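Local coordinates for epsin-2 (Saccharomyces cerevisiae, PDB 6ENR), which binds membranes enriched in phosphatidylinositol 3,5- and 4,5-bisphosphate through its ENTH domain and is required for endocytosis and actin localization, at residues R32-D37 with V73-T78. Sequence-based numbering, arbitrary orientation.
Sequences RTPSID and VAKSLT
Arg32 and Pro34, on an extended strip of loop, meet Lys75 and Thr78, one turn apart on a helix, a worked example of how a loop is fastened to a helical core. Residues 32-35 keep extended backbone angles until Ser35, the N-cap, opens the next helix; segment 73-78 is regular helix, with Thr78 N bonded to Ala74 O at 3.0 Å.

The lysine reaches across in full extension, CG beside its own backbone N (chi1 -63°), and brings NZ to the carbonyl oxygen of Arg32. The modelled hydrogen bond is very short and the oxygen's position less sure, so its exact length is doubtful. NZ also forms a salt bridge with Asp30 and a hydrogen bond to Ala28 O, the firmer partners of this buried ammonium. A methionine here would probably leave Asp30 without this charged mate and Ala28 O without a donor.

The CG-CD edge of the Pro34 ring faces the helix: CD lies 4.3 Å from Lys75 CG, CG 4.2 Å from Thr78 CG2. A water lies 2.7 Å from Thr78 OG1 and 3.3 Å from Thr33 OG1, linking the two hydroxyls, while the main polar partner of Thr78 OG1 is Lys125 NZ of helix 120-134, by a hydrogen bond.

The contact thus joins the connection between helices 19-26 and 36-45 to helix 70-86 of the strand-free ENTH domain; Ser76 and Leu77 pack on helix 49-63, Val73 and Leu77 on helices 99-105 and 120-134.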
ATOM      1  N   ARG A  32      11.474   8.130  -5.835  1.00 31.43           N
ATOM      2  CA  ARG A  32      11.280   8.653  -4.477  1.00 36.66           C
ATOM      3  C   ARG A  32      10.359   7.706  -3.744  1.00 35.10           C
ATOM      4  O   ARG A  32       9.358   7.283  -4.304  1.00 30.19           O
ATOM      5  CB  ARG A  32      10.577  10.021  -4.487  1.00 36.92           C
ATOM      6  CG  ARG A  32      11.489  11.139  -4.859  1.00 45.37           C
ATOM      7  CD  ARG A  32      10.714  12.382  -5.250  1.00 49.78           C
ATOM      8  NE  ARG A  32      11.531  13.188  -6.160  1.00 60.74           N
ATOM      9  CZ  ARG A  32      12.584  13.935  -5.809  1.00 61.83           C
ATOM     10  NH1 ARG A  32      12.988  14.001  -4.544  1.00 61.03           N
ATOM     11  NH2 ARG A  32      13.241  14.630  -6.742  1.00 62.16           N
ATOM     12  N   THR A  33      10.700   7.393  -2.511  1.00 31.17           N
ATOM     13  CA  THR A  33       9.893   6.516  -1.690  1.00 35.20           C
ATOM     14  C   THR A  33       8.949   7.450  -0.973  1.00 29.03           C
ATOM     15  O   THR A  33       9.295   8.581  -0.757  1.00 29.17           O
ATOM     16  CB  THR A  33      10.771   5.710  -0.722  1.00 38.00           C
ATOM     17  OG1 THR A  33      10.029   4.606  -0.214  1.00 45.14           O
ATOM     18  CG2 THR A  33      11.291   6.561   0.441  1.00 41.53           C
ATOM     19  N   PRO A  34       7.750   7.004  -0.622  1.00 26.05           N
ATOM     20  CA  PRO A  34       6.854   7.924   0.081  1.00 26.11           C
ATOM     21  C   PRO A  34       7.423   8.352   1.425  1.00 25.74           C
ATOM     22  O   PRO A  34       7.887   7.497   2.186  1.00 25.72           O
ATOM     23  CB  PRO A  34       5.586   7.113   0.306  1.00 26.05           C
ATOM     24  CG  PRO A  34       5.783   5.828  -0.385  1.00 24.85           C
ATOM     25  CD  PRO A  34       7.185   5.667  -0.794  1.00 27.66           C
ATOM     26  N   SER A  35       7.365   9.652   1.682  1.00 22.99           N
ATOM     27  CA  SER A  35       7.882  10.210   2.907  1.00 26.35           C
ATOM     28  C   SER A  35       6.962   9.861   4.078  1.00 24.13           C
ATOM     29  O   SER A  35       5.754   9.683   3.897  1.00 17.74           O
ATOM     30  CB  SER A  35       7.987  11.750   2.796  1.00 26.44           C
ATOM     31  OG  SER A  35       6.695  12.314   2.741  1.00 29.96           O
ATOM     32  N   ILE A  36       7.544   9.795   5.273  1.00 22.50           N
ATOM     33  CA  ILE A  36       6.710   9.559   6.470  1.00 25.04           C
ATOM     34  C   ILE A  36       5.697  10.678   6.633  1.00 20.12           C
ATOM     35  O   ILE A  36       4.594  10.471   7.116  1.00 22.08           O
ATOM     36  CB  ILE A  36       7.565   9.229   7.746  1.00 26.72           C
ATOM     37  CG1 ILE A  36       8.158   7.842   7.585  1.00 30.68           C
ATOM     38  CG2 ILE A  36       6.712   9.104   8.997  1.00 32.06           C
ATOM     39  CD1 ILE A  36       7.192   6.663   7.743  1.00 34.22           C
ATOM     40  N   ASP A  37       6.036  11.873   6.205  1.00 21.25           N
ATOM     41  CA  ASP A  37       5.158  12.998   6.325  1.00 23.24           C
ATOM     42  C   ASP A  37       3.862  12.627   5.570  1.00 20.65           C
ATOM     43  O   ASP A  37       2.768  12.762   6.077  1.00 19.08           O
ATOM     44  CB  ASP A  37       5.793  14.267   5.703  1.00 27.95           C
ATOM     45  CG  ASP A  37       7.027  14.782   6.466  1.00 31.85           C
ATOM     46  OD1 ASP A  37       7.401  14.175   7.503  1.00 38.93           O
ATOM     47  OD2 ASP A  37       7.651  15.777   6.009  1.00 30.17           O
ATOM     48  N   VAL A  73       3.084  -0.233  -7.981  1.00 17.03           N
ATOM     49  CA  VAL A  73       2.838  -1.349  -7.063  1.00 15.17           C
ATOM     50  C   VAL A  73       3.616  -1.291  -5.782  1.00 14.89           C
ATOM     51  O   VAL A  73       3.022  -1.417  -4.704  1.00 17.56           O
ATOM     52  CB  VAL A  73       3.111  -2.660  -7.788  1.00 15.34           C
ATOM     53  CG1 VAL A  73       2.719  -3.836  -6.901  1.00 14.76           C
ATOM     54  CG2 VAL A  73       2.411  -2.659  -9.139  1.00 14.86           C
ATOM     55  N   ALA A  74       4.921  -1.170  -5.902  1.00 14.57           N
ATOM     56  CA  ALA A  74       5.814  -1.151  -4.754  1.00 15.94           C
ATOM     57  C   ALA A  74       5.424  -0.076  -3.793  1.00 15.66           C
ATOM     58  O   ALA A  74       5.280  -0.295  -2.607  1.00 16.05           O
ATOM     59  CB  ALA A  74       7.210  -0.951  -5.229  1.00 15.92           C
ATOM     60  N   LYS A  75       5.181   1.129  -4.348  1.00 16.40           N
ATOM     61  CA  LYS A  75       4.780   2.255  -3.489  1.00 17.22           C
ATOM     62  C   LYS A  75       3.399   2.155  -2.896  1.00 16.71           C
ATOM     63  O   LYS A  75       3.203   2.476  -1.703  1.00 15.33           O
ATOM     64  CB  LYS A  75       4.896   3.573  -4.245  1.00 18.50           C
ATOM     65  CG  LYS A  75       6.298   3.904  -4.664  1.00 22.93           C
ATOM     66  CD  LYS A  75       6.243   5.350  -5.194  1.00 26.02           C
ATOM     67  CE  LYS A  75       7.566   5.800  -5.637  1.00 27.89           C
ATOM     68  NZ  LYS A  75       7.448   7.279  -5.763  1.00 26.77           N
ATOM     69  N   SER A  76       2.436   1.720  -3.694  1.00 15.65           N
ATOM     70  CA  SER A  76       1.111   1.400  -3.172  1.00 14.90           C
ATOM     71  C   SER A  76       1.157   0.374  -2.008  1.00 16.88           C
ATOM     72  O   SER A  76       0.452   0.528  -0.977  1.00 16.18           O
ATOM     73  CB  SER A  76       0.219   0.914  -4.302  1.00 15.76           C
ATOM     74  OG  SER A  76      -0.080   1.987  -5.163  1.00 20.08           O
ATOM     75  N   LEU A  77       2.018  -0.634  -2.161  1.00 16.71           N
ATOM     76  CA  LEU A  77       2.232  -1.575  -1.083  1.00 17.42           C
ATOM     77  C   LEU A  77       2.791  -0.931   0.150  1.00 17.05           C
ATOM     78  O   LEU A  77       2.366  -1.313   1.265  1.00 15.36           O
ATOM     79  CB  LEU A  77       3.122  -2.761  -1.461  1.00 20.20           C
ATOM     80  CG  LEU A  77       2.464  -3.925  -2.190  1.00 20.78           C
ATOM     81  CD1 LEU A  77       3.517  -4.930  -2.537  1.00 20.91           C
ATOM     82  CD2 LEU A  77       1.410  -4.569  -1.324  1.00 21.46           C
ATOM     83  N   THR A  78       3.753  -0.011  -0.009  1.00 17.07           N
ATOM     84  CA  THR A  78       4.302   0.701   1.165  1.00 16.52           C
ATOM     85  C   THR A  78       3.194   1.463   1.889  1.00 14.99           C
ATOM     86  O   THR A  78       3.126   1.479   3.167  1.00 16.07           O
ATOM     87  CB  THR A  78       5.427   1.670   0.756  1.00 20.00           C
ATOM     88  OG1 THR A  78       6.458   0.908   0.084  1.00 20.54           O
ATOM     89  CG2 THR A  78       6.057   2.362   2.010  1.00 20.25           C
TER
HETATM   90  O   HOH W   1       8.050   2.371  -1.563  1.00 28.28           O